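Local coordinates for protein Dot/Icm T4SS effector (PDB 6VVE) that acts as a Legionella effector kinase that binds adenine nucleotide with manganese and is activated by inositol hexakisphosphate from the host cell, at residues 113-118 / 208-213; 232-237 / 250-255; 273-278 / 282-287. All coordinates share one frame; numbering follows the deposited sequence.

Contact 1 (113-118 / 208-213); sequences IEQQFF and GGFRYD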
loop_
_atom_site.group_PDB
_atom_site.type_symbol
_atom_site.label_atom_id
_atom_site.label_comp_id
_atom_site.label_asym_id
_atom_site.label_seq_id
_atom_site.Cartn_x
_atom_site.Cartn_y
_atom_site.Cartn_z
ATOM N N ILE A 113 7.545 8.289 3.960
ATOM C CA ILE A 113 8.930 8.085 3.548
ATOM C C ILE A 113 9.468 6.794 4.155
ATOM O O ILE A 113 10.067 5.962 3.463
ATOM C CB ILE A 113 9.791 9.298 3.937
ATOM C CG1 ILE A 113 9.391 10.531 3.128
ATOM C CG2 ILE A 113 11.261 8.974 3.747
ATOM C CD1 ILE A 113 9.850 11.836 3.719
ATOM N N GLU A 114 9.261 6.608 5.461
ATOM C CA GLU A 114 9.687 5.368 6.106
ATOM C C GLU A 114 9.013 4.166 5.462
ATOM O O GLU A 114 9.646 3.126 5.245
ATOM C CB GLU A 114 9.375 5.424 7.599
ATOM C CG GLU A 114 10.145 6.510 8.346
ATOM C CD GLU A 114 9.760 6.597 9.805
ATOM O OE1 GLU A 114 8.561 6.464 10.117
ATOM O OE2 GLU A 114 10.665 6.772 10.651
ATOM N N GLN A 115 7.726 4.292 5.134
ATOM C CA GLN A 115 7.017 3.179 4.512
ATOM C C GLN A 115 7.543 2.918 3.107
ATOM O O GLN A 115 7.639 1.764 2.678
ATOM C CB GLN A 115 5.513 3.462 4.505
ATOM C CG GLN A 115 4.909 3.429 5.916
ATOM C CD GLN A 115 3.531 4.046 5.985
ATOM O OE1 GLN A 115 2.888 4.298 4.965
ATOM N NE2 GLN A 115 3.065 4.291 7.199
ATOM N N GLN A 116 7.892 3.980 2.380
ATOM C CA GLN A 116 8.533 3.804 1.081
ATOM C C GLN A 116 9.826 3.007 1.218
ATOM O O GLN A 116 10.108 2.118 0.402
ATOM C CB GLN A 116 8.808 5.165 0.447
ATOM C CG GLN A 116 9.225 5.106 -1.021
ATOM C CD GLN A 116 8.028 5.025 -1.961
ATOM O OE1 GLN A 116 7.223 4.101 -1.885
ATOM N NE2 GLN A 116 7.902 6.008 -2.836
ATOM N N PHE A 117 10.625 3.304 2.246
ATOM C CA PHE A 117 11.859 2.549 2.449
ATOM C C PHE A 117 11.568 1.087 2.769
ATOM O O PHE A 117 12.267 0.186 2.289
ATOM C CB PHE A 117 12.700 3.174 3.567
ATOM C CG PHE A 117 13.610 4.270 3.090
ATOM C CD1 PHE A 117 14.831 3.962 2.503
ATOM C CD2 PHE A 117 13.247 5.599 3.218
ATOM C CE1 PHE A 117 15.676 4.963 2.058
ATOM C CE2 PHE A 117 14.080 6.604 2.766
ATOM C CZ PHE A 117 15.296 6.288 2.184
ATOM N N PHE A 118 10.543 0.830 3.583
ATOM C CA PHE A 118 10.121 -0.548 3.816
ATOM C C PHE A 118 9.800 -1.240 2.497
ATOM O O PHE A 118 10.260 -2.359 2.240
ATOM C CB PHE A 118 8.905 -0.582 4.745
ATOM C CG PHE A 118 8.302 -1.954 4.896
ATOM C CD1 PHE A 118 7.375 -2.430 3.973
ATOM C CD2 PHE A 118 8.664 -2.768 5.955
ATOM C CE1 PHE A 118 6.835 -3.691 4.101
ATOM C CE2 PHE A 118 8.116 -4.037 6.090
ATOM C CZ PHE A 118 7.203 -4.493 5.165
ATOM N N GLY A 208 -2.779 8.994 3.050
ATOM C CA GLY A 208 -2.569 8.971 4.479
ATOM C C GLY A 208 -1.509 7.992 4.935
ATOM O O GLY A 208 -1.324 7.823 6.146
ATOM N N GLY A 209 -0.813 7.343 4.013
ATOM C CA GLY A 209 0.102 6.282 4.371
ATOM C C GLY A 209 -0.642 5.012 4.749
ATOM O O GLY A 209 -1.873 4.944 4.767
ATOM N N PHE A 210 0.135 3.979 5.052
ATOM C CA PHE A 210 -0.459 2.729 5.491
ATOM C C PHE A 210 -0.934 2.848 6.937
ATOM O O PHE A 210 -0.440 3.665 7.715
ATOM C CB PHE A 210 0.530 1.572 5.373
ATOM C CG PHE A 210 0.972 1.293 3.973
ATOM C CD1 PHE A 210 0.089 0.785 3.046
ATOM C CD2 PHE A 210 2.286 1.523 3.589
ATOM C CE1 PHE A 210 0.504 0.520 1.751
ATOM C CE2 PHE A 210 2.700 1.266 2.307
ATOM C CZ PHE A 210 1.804 0.761 1.386
ATOM N N ARG A 211 -1.912 2.022 7.285
ATOM C CA ARG A 211 -2.300 1.868 8.676
ATOM C C ARG A 211 -1.338 0.924 9.381
ATOM O O ARG A 211 -0.667 0.091 8.755
ATOM C CB ARG A 211 -3.732 1.346 8.787
ATOM C CG ARG A 211 -4.795 2.375 8.435
ATOM C CD ARG A 211 -6.188 1.795 8.643
ATOM N NE ARG A 211 -7.244 2.704 8.203
ATOM C CZ ARG A 211 -8.536 2.386 8.166
ATOM N NH1 ARG A 211 -8.938 1.177 8.541
ATOM N NH2 ARG A 211 -9.424 3.280 7.750
ATOM N N TYR A 212 -1.269 1.066 10.704
ATOM C CA TYR A 212 -0.450 0.202 11.540
ATOM C C TYR A 212 -0.965 0.319 12.964
ATOM O O TYR A 212 -1.601 1.311 13.328
ATOM C CB TYR A 212 1.036 0.578 11.455
ATOM C CG TYR A 212 1.297 2.056 11.646
ATOM C CD1 TYR A 212 1.521 2.580 12.902
ATOM C CD2 TYR A 212 1.296 2.926 10.565
ATOM C CE1 TYR A 212 1.756 3.932 13.081
ATOM C CE2 TYR A 212 1.518 4.277 10.738
ATOM C CZ TYR A 212 1.737 4.775 11.996
ATOM O OH TYR A 212 1.977 6.120 12.177
ATOM N N ASP A 213 -0.674 -0.697 13.769
ATOM C CA ASP A 213 -1.153 -0.706 15.141
ATOM C C ASP A 213 -0.334 0.253 16.000
ATOM O O ASP A 213 0.892 0.347 15.860
ATOM C CB ASP A 213 -1.084 -2.109 15.734
ATOM C CG ASP A 213 -1.787 -2.193 17.082
ATOM O OD1 ASP A 213 -3.036 -2.049 17.112
ATOM O OD2 ASP A 213 -1.096 -2.381 18.094
HETATM O O HOH W 1 0.527 6.016 7.868
#
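Gln115 reaches from helix 102-121, probably the counterpart of the αC helix of protein kinases, to Gly209 and Phe210, a few residues past Asp205 of the ADP pocket and so at the start of what would be the activation segment. One side-chain amide does nearly all the work. CG of Gln115 lies beside the backbone N (chi1 -69°) and the chain runs extended beyond it, which delivers the amide to the loop backbone. There OE1 accepts from Phe210 N at 2.8 Å in an almost straight bond (175°), with the N-H coming in 31° out of the carbonyl plane. The same oxygen sits 3.5 Å from Gly209 CA and 3.2 Å from Phe210 CD2, so the carbonyl is closely surrounded. Gln115 CG meets the edge of the Phe210 ring, in its plane, as the two side chains slide past each other in opposite directions. At the other end of the amide, NE2 donates to a water at 3.1 Å, which in turn donates to Gly208 O; NE2 also comes within 3.9 Å of Tyr212 CE2. Both ends of the amide therefore engage the loop, OE1 directly and NE2 through water. Around this link, Phe210 meets Phe128 edge-to-face, Tyr177 of strand 177-178 touches Gln115, Phe210 and Tyr212, and other sides of the helix pack on strands 26-30 and 44-53.

Contact 2 (232-237 / 250-255); sequences WLYVYN and IDWRVP
Trp252 pushes its indole against Tyr234 and Asn237 of helix 231-239. Starting at CB, the tryptophan passes 3.6 Å from Asn237 OD1, an oxygen that accepts a hydrogen bond from Ser285 N. With chi1 at 51°, CG stands between the backbone N and the carbonyl carbon, and this turns the ring system toward the helix. CG, CD2 and CE2 then slide under Asn237 CB, which sits squarely over the five-membered ring, 3.4 Å from its centroid and 7° off the normal: a CH-pi contact. NE1 does not bond to Asn237 O despite its nearness, because the angle is poor; instead it donates at 2.9 Å to a water in the indole plane, and that water donates to Asn237 O. Further out, CZ3 approaches Tyr234 CD1 at 3.8 Å, the two aromatic side chains crossing at about a right angle, and the tip, CH2, lies 3.8 Å from Tyr234 CA. The opposite indole face is covered by Arg253 CG, and the guanidinium of the same arginine passes over CZ2, tilted against the indole and offset, so the tryptophan is sandwiched. Asn237 is held in place too, its ND2 donating to Leu233 O one helical turn back at 3.0 Å. Arg253 NH1 forms a salt bridge with Asp251 OD1, which also takes the bond from Arg253 N on its other face. The bond from Arg253 N to Asp251 OD1 is a side-chain cap at a helix start, here leading into helix 253-262 while the tryptophan beside it docks on helix 231-239.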
loop_
_atom_site.group_PDB
_atom_site.type_symbol
_atom_site.label_atom_id
_atom_site.label_comp_id
_atom_site.label_asym_id
_atom_site.label_seq_id
_atom_site.Cartn_x
_atom_site.Cartn_y
_atom_site.Cartn_z
ATOM N N TRP A 232 -4.748 -9.107 2.659
ATOM C CA TRP A 232 -4.365 -9.743 1.403
ATOM C C TRP A 232 -5.275 -10.919 1.068
ATOM O O TRP A 232 -5.592 -11.160 -0.105
ATOM C CB TRP A 232 -2.912 -10.223 1.496
ATOM C CG TRP A 232 -2.737 -11.275 2.546
ATOM C CD1 TRP A 232 -2.511 -11.073 3.878
ATOM C CD2 TRP A 232 -2.784 -12.691 2.357
ATOM N NE1 TRP A 232 -2.420 -12.284 4.531
ATOM C CE2 TRP A 232 -2.583 -13.290 3.615
ATOM C CE3 TRP A 232 -2.991 -13.512 1.248
ATOM C CZ2 TRP A 232 -2.562 -14.673 3.787
ATOM C CZ3 TRP A 232 -2.966 -14.893 1.423
ATOM C CH2 TRP A 232 -2.759 -15.454 2.681
ATOM N N LEU A 233 -5.700 -11.670 2.088
ATOM C CA LEU A 233 -6.532 -12.844 1.847
ATOM C C LEU A 233 -7.921 -12.447 1.375
ATOM O O LEU A 233 -8.501 -13.121 0.506
ATOM C CB LEU A 233 -6.615 -13.683 3.118
ATOM C CG LEU A 233 -7.372 -15.005 3.051
ATOM C CD1 LEU A 233 -6.649 -15.996 2.162
ATOM C CD2 LEU A 233 -7.563 -15.576 4.462
ATOM N N TYR A 234 -8.472 -11.361 1.935
ATOM C CA TYR A 234 -9.808 -10.926 1.534
ATOM C C TYR A 234 -9.829 -10.514 0.064
ATOM O O TYR A 234 -10.760 -10.859 -0.678
ATOM C CB TYR A 234 -10.274 -9.751 2.391
ATOM C CG TYR A 234 -10.165 -9.938 3.888
ATOM C CD1 TYR A 234 -10.083 -11.205 4.458
ATOM C CD2 TYR A 234 -10.179 -8.839 4.739
ATOM C CE1 TYR A 234 -9.980 -11.368 5.822
ATOM C CE2 TYR A 234 -10.096 -8.990 6.112
ATOM C CZ TYR A 234 -9.980 -10.253 6.647
ATOM O OH TYR A 234 -9.881 -10.387 8.009
ATOM N N VAL A 235 -8.809 -9.768 -0.371
ATOM C CA VAL A 235 -8.744 -9.329 -1.761
ATOM C C VAL A 235 -8.699 -10.535 -2.694
ATOM O O VAL A 235 -9.457 -10.621 -3.672
ATOM C CB VAL A 235 -7.531 -8.405 -1.975
ATOM C CG1 VAL A 235 -7.409 -8.021 -3.439
ATOM C CG2 VAL A 235 -7.640 -7.163 -1.097
ATOM N N TYR A 236 -7.814 -11.491 -2.400
ATOM C CA TYR A 236 -7.647 -12.623 -3.303
ATOM C C TYR A 236 -8.915 -13.468 -3.387
ATOM O O TYR A 236 -9.349 -13.851 -4.478
ATOM C CB TYR A 236 -6.475 -13.491 -2.863
ATOM C CG TYR A 236 -6.140 -14.547 -3.888
ATOM C CD1 TYR A 236 -5.348 -14.244 -4.991
ATOM C CD2 TYR A 236 -6.613 -15.847 -3.758
ATOM C CE1 TYR A 236 -5.040 -15.209 -5.937
ATOM C CE2 TYR A 236 -6.299 -16.819 -4.695
ATOM C CZ TYR A 236 -5.523 -16.490 -5.785
ATOM O OH TYR A 236 -5.219 -17.442 -6.729
ATOM N N ASN A 237 -9.514 -13.780 -2.234
ATOM C CA ASN A 237 -10.691 -14.648 -2.226
ATOM C C ASN A 237 -11.903 -13.961 -2.840
ATOM O O ASN A 237 -12.748 -14.632 -3.431
ATOM C CB ASN A 237 -11.005 -15.105 -0.802
ATOM C CG ASN A 237 -10.177 -16.305 -0.387
ATOM O OD1 ASN A 237 -10.653 -17.443 -0.415
ATOM N ND2 ASN A 237 -8.924 -16.062 -0.015
ATOM N N ILE A 250 -17.632 -20.779 -3.223
ATOM C CA ILE A 250 -17.763 -21.026 -1.794
ATOM C C ILE A 250 -17.670 -19.700 -1.054
ATOM O O ILE A 250 -16.856 -18.835 -1.398
ATOM C CB ILE A 250 -16.678 -22.010 -1.305
ATOM C CG1 ILE A 250 -16.827 -23.368 -2.016
ATOM C CG2 ILE A 250 -16.741 -22.181 0.202
ATOM C CD1 ILE A 250 -18.204 -23.977 -1.916
ATOM N N ASP A 251 -18.491 -19.540 -0.017
ATOM C CA ASP A 251 -18.448 -18.332 0.802
ATOM C C ASP A 251 -17.327 -18.496 1.821
ATOM O O ASP A 251 -17.539 -18.952 2.948
ATOM C CB ASP A 251 -19.785 -18.074 1.487
ATOM C CG ASP A 251 -19.851 -16.671 2.111
ATOM O OD1 ASP A 251 -18.821 -15.969 2.063
ATOM O OD2 ASP A 251 -20.925 -16.280 2.624
ATOM N N TRP A 252 -16.118 -18.110 1.407
ATOM C CA TRP A 252 -14.948 -18.153 2.277
ATOM C C TRP A 252 -15.121 -17.341 3.552
ATOM O O TRP A 252 -14.381 -17.555 4.520
ATOM C CB TRP A 252 -13.738 -17.613 1.510
ATOM C CG TRP A 252 -13.994 -16.271 0.868
ATOM C CD1 TRP A 252 -14.573 -16.038 -0.337
ATOM C CD2 TRP A 252 -13.678 -14.985 1.417
ATOM N NE1 TRP A 252 -14.646 -14.682 -0.578
ATOM C CE2 TRP A 252 -14.099 -14.018 0.484
ATOM C CE3 TRP A 252 -13.085 -14.558 2.611
ATOM C CZ2 TRP A 252 -13.932 -12.650 0.697
ATOM C CZ3 TRP A 252 -12.919 -13.200 2.820
ATOM C CH2 TRP A 252 -13.345 -12.266 1.868
ATOM N N ARG A 253 -16.081 -16.416 3.584
ATOM C CA ARG A 253 -16.218 -15.555 4.755
ATOM C C ARG A 253 -16.740 -16.314 5.963
ATOM O O ARG A 253 -16.447 -15.934 7.100
ATOM C CB ARG A 253 -17.147 -14.385 4.433
ATOM C CG ARG A 253 -16.732 -13.598 3.218
ATOM C CD ARG A 253 -17.738 -12.488 2.905
ATOM N NE ARG A 253 -17.408 -11.829 1.641
ATOM C CZ ARG A 253 -17.690 -12.322 0.441
ATOM N NH1 ARG A 253 -18.313 -13.489 0.326
ATOM N NH2 ARG A 253 -17.351 -11.645 -0.648
ATOM N N VAL A 254 -17.523 -17.365 5.749
ATOM C CA VAL A 254 -18.189 -18.067 6.845
ATOM C C VAL A 254 -17.161 -18.730 7.759
ATOM O O VAL A 254 -17.182 -18.495 8.979
ATOM C CB VAL A 254 -19.195 -19.095 6.305
ATOM C CG1 VAL A 254 -19.790 -19.923 7.449
ATOM C CG2 VAL A 254 -20.312 -18.387 5.529
ATOM N N PRO A 255 -16.266 -19.573 7.247
ATOM C CA PRO A 255 -15.270 -20.184 8.143
ATOM C C PRO A 255 -14.325 -19.167 8.754
ATOM O O PRO A 255 -13.918 -19.335 9.914
ATOM C CB PRO A 255 -14.521 -21.176 7.235
ATOM C CG PRO A 255 -14.745 -20.662 5.838
ATOM C CD PRO A 255 -16.137 -20.053 5.856
HETATM O O HOH W 2 -15.844 -14.081 -3.199
#

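Contact 3 (273-278 / 282-287); sequences HTLLRF and GLISLP
The Phe278 ring has Thr274 CG2 over one face, offset toward the rim, while Leu283 CD1 and Ile284 CG2 approach it obliquely from across the contact. The closer approach to the ring is that of Leu283 CD1, 3.8 Å from Phe278 CD1, and these two side chains are angled across one another. Lower down the phenylalanine, its CB rests 3.7 Å from Ile284 CG1. Ile284 has CG1 wedged between its backbone N and carbonyl carbon (chi1 62°), a torsion that aims CD1 back along the helix until it meets Leu275 O at 3.7 Å and Leu275 CD2 at 3.9 Å. Leu286 adds a looser contact, its CD2 4.4 Å from Leu275 CD2. The backbone supplies the one firm polar link: Leu283 N donates to Phe278 O at 2.9 Å (159°). Gly282, with phi of 81°, is the residue at which the chain leaves helix 272-280, and the result is a Schellman motif. Phe278 and Leu283 occupy the two positions that classically pair as a hydrophobic clasp around such a helix end. Ile284 and Leu286 also touch Asn237 and Leu233 of helix 231-239. The chemistry is thus mainly apolar, with one backbone carbonyl at the last helical turn satisfied by the returning chain, which implies that the turn is set by the glycine and the Schellman bond and closed over by apolar contacts.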
loop_
_atom_site.group_PDB
_atom_site.type_symbol
_atom_site.label_atom_id
_atom_site.label_comp_id
_atom_site.label_asym_id
_atom_site.label_seq_id
_atom_site.Cartn_x
_atom_site.Cartn_y
_atom_site.Cartn_z
ATOM N N HIS A 273 -0.895 -23.079 9.657
ATOM C CA HIS A 273 -1.629 -24.340 9.703
ATOM C C HIS A 273 -3.125 -24.118 9.481
ATOM O O HIS A 273 -3.804 -24.978 8.909
ATOM C CB HIS A 273 -1.383 -25.057 11.032
ATOM C CG HIS A 273 -1.970 -24.359 12.219
ATOM N ND1 HIS A 273 -1.271 -23.428 12.961
ATOM C CD2 HIS A 273 -3.189 -24.465 12.802
ATOM C CE1 HIS A 273 -2.037 -22.988 13.944
ATOM N NE2 HIS A 273 -3.205 -23.602 13.871
ATOM N N THR A 274 -3.656 -22.983 9.934
ATOM C CA THR A 274 -5.051 -22.664 9.663
ATOM C C THR A 274 -5.267 -22.423 8.174
ATOM O O THR A 274 -6.219 -22.938 7.586
ATOM C CB THR A 274 -5.483 -21.440 10.474
ATOM O OG1 THR A 274 -5.308 -21.694 11.871
ATOM C CG2 THR A 274 -6.950 -21.108 10.208
ATOM N N LEU A 275 -4.389 -21.635 7.550
ATOM C CA LEU A 275 -4.523 -21.356 6.124
ATOM C C LEU A 275 -4.454 -22.646 5.313
ATOM O O LEU A 275 -5.266 -22.871 4.406
ATOM C CB LEU A 275 -3.430 -20.379 5.677
ATOM C CG LEU A 275 -3.522 -18.951 6.205
ATOM C CD1 LEU A 275 -2.206 -18.226 6.022
ATOM C CD2 LEU A 275 -4.636 -18.198 5.533
ATOM N N LEU A 276 -3.488 -23.512 5.633
ATOM C CA LEU A 276 -3.350 -24.760 4.890
ATOM C C LEU A 276 -4.542 -25.676 5.128
ATOM O O LEU A 276 -5.010 -26.339 4.199
ATOM C CB LEU A 276 -2.056 -25.466 5.283
ATOM C CG LEU A 276 -1.007 -25.658 4.182
ATOM C CD1 LEU A 276 0.120 -26.558 4.687
ATOM C CD2 LEU A 276 -1.602 -26.239 2.908
ATOM N N ARG A 277 -5.030 -25.742 6.369
ATOM C CA ARG A 277 -6.195 -26.573 6.665
ATOM C C ARG A 277 -7.419 -26.084 5.899
ATOM O O ARG A 277 -8.089 -26.862 5.209
ATOM C CB ARG A 277 -6.460 -26.573 8.173
ATOM C CG ARG A 277 -7.751 -27.260 8.603
ATOM C CD ARG A 277 -7.780 -28.720 8.183
ATOM N NE ARG A 277 -6.655 -29.471 8.725
ATOM C CZ ARG A 277 -6.357 -30.723 8.388
ATOM N NH1 ARG A 277 -7.107 -31.372 7.505
ATOM N NH2 ARG A 277 -5.305 -31.324 8.936
ATOM N N PHE A 278 -7.733 -24.791 6.015
ATOM C CA PHE A 278 -8.868 -24.239 5.283
ATOM C C PHE A 278 -8.682 -24.406 3.775
ATOM O O PHE A 278 -9.638 -24.713 3.052
ATOM C CB PHE A 278 -9.057 -22.767 5.635
ATOM C CG PHE A 278 -9.659 -22.529 7.002
ATOM C CD1 PHE A 278 -9.992 -23.587 7.836
ATOM C CD2 PHE A 278 -9.886 -21.243 7.450
ATOM C CE1 PHE A 278 -10.549 -23.362 9.082
ATOM C CE2 PHE A 278 -10.444 -21.010 8.702
ATOM C CZ PHE A 278 -10.777 -22.062 9.509
ATOM N N GLY A 282 -10.995 -26.786 1.005
ATOM C CA GLY A 282 -11.750 -26.075 -0.001
ATOM C C GLY A 282 -12.513 -24.879 0.514
ATOM O O GLY A 282 -13.459 -24.432 -0.148
ATOM N N LEU A 283 -12.122 -24.335 1.671
ATOM C CA LEU A 283 -12.841 -23.231 2.286
ATOM C C LEU A 283 -12.340 -21.868 1.828
ATOM O O LEU A 283 -13.128 -20.919 1.763
ATOM C CB LEU A 283 -12.725 -23.315 3.810
ATOM C CG LEU A 283 -13.202 -24.619 4.456
ATOM C CD1 LEU A 283 -13.118 -24.499 5.974
ATOM C CD2 LEU A 283 -14.605 -24.964 4.015
ATOM N N ILE A 284 -11.048 -21.745 1.537
ATOM C CA ILE A 284 -10.448 -20.497 1.102
ATOM C C ILE A 284 -9.568 -20.779 -0.110
ATOM O O ILE A 284 -9.167 -21.915 -0.376
ATOM C CB ILE A 284 -9.617 -19.821 2.213
ATOM C CG1 ILE A 284 -8.443 -20.715 2.626
ATOM C CG2 ILE A 284 -10.482 -19.521 3.412
ATOM C CD1 ILE A 284 -7.452 -20.032 3.562
ATOM N N SER A 285 -9.264 -19.718 -0.839
ATOM C CA SER A 285 -8.311 -19.752 -1.938
ATOM C C SER A 285 -6.995 -19.126 -1.490
ATOM O O SER A 285 -6.941 -18.342 -0.538
ATOM C CB SER A 285 -8.859 -19.000 -3.157
ATOM O OG SER A 285 -10.060 -19.598 -3.596
ATOM N N LEU A 286 -5.931 -19.470 -2.201
ATOM C CA LEU A 286 -4.610 -18.927 -1.934
ATOM C C LEU A 286 -3.914 -18.672 -3.267
ATOM O O LEU A 286 -4.115 -19.430 -4.219
ATOM C CB LEU A 286 -3.760 -19.888 -1.089
ATOM C CG LEU A 286 -4.249 -20.207 0.316
ATOM C CD1 LEU A 286 -3.385 -21.301 0.926
ATOM C CD2 LEU A 286 -4.240 -18.969 1.186
ATOM N N PRO A 287 -3.100 -17.621 -3.348
ATOM C CA PRO A 287 -2.273 -17.441 -4.554
ATOM C C PRO A 287 -1.496 -18.713 -4.847
ATOM O O PRO A 287 -1.058 -19.418 -3.937
ATOM C CB PRO A 287 -1.349 -16.275 -4.181
ATOM C CG PRO A 287 -2.127 -15.502 -3.155
ATOM C CD PRO A 287 -2.887 -16.541 -2.365
#

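The three contacts come in series along the chain, contact 1 closing before contact 2 opens and contact 2 before contact 3. Contact 1 stands apart, its centre 25 Å from that of contact 2 and 28 Å from that of contact 3; it ties helix 102-121 to the chain after the nucleotide site. Contacts 2 and 3 are neighbours, 9 Å between centres, in the helical C-terminal part of the kinase. They meet where Asn237 OD1 lies 2.7 Å from Ser285 N and Trp252 CB packs on Leu283 O. Helix 231-239 thus receives both the start of helix 253-262 and the loop after helix 272-280, so these late elements pack on one helix.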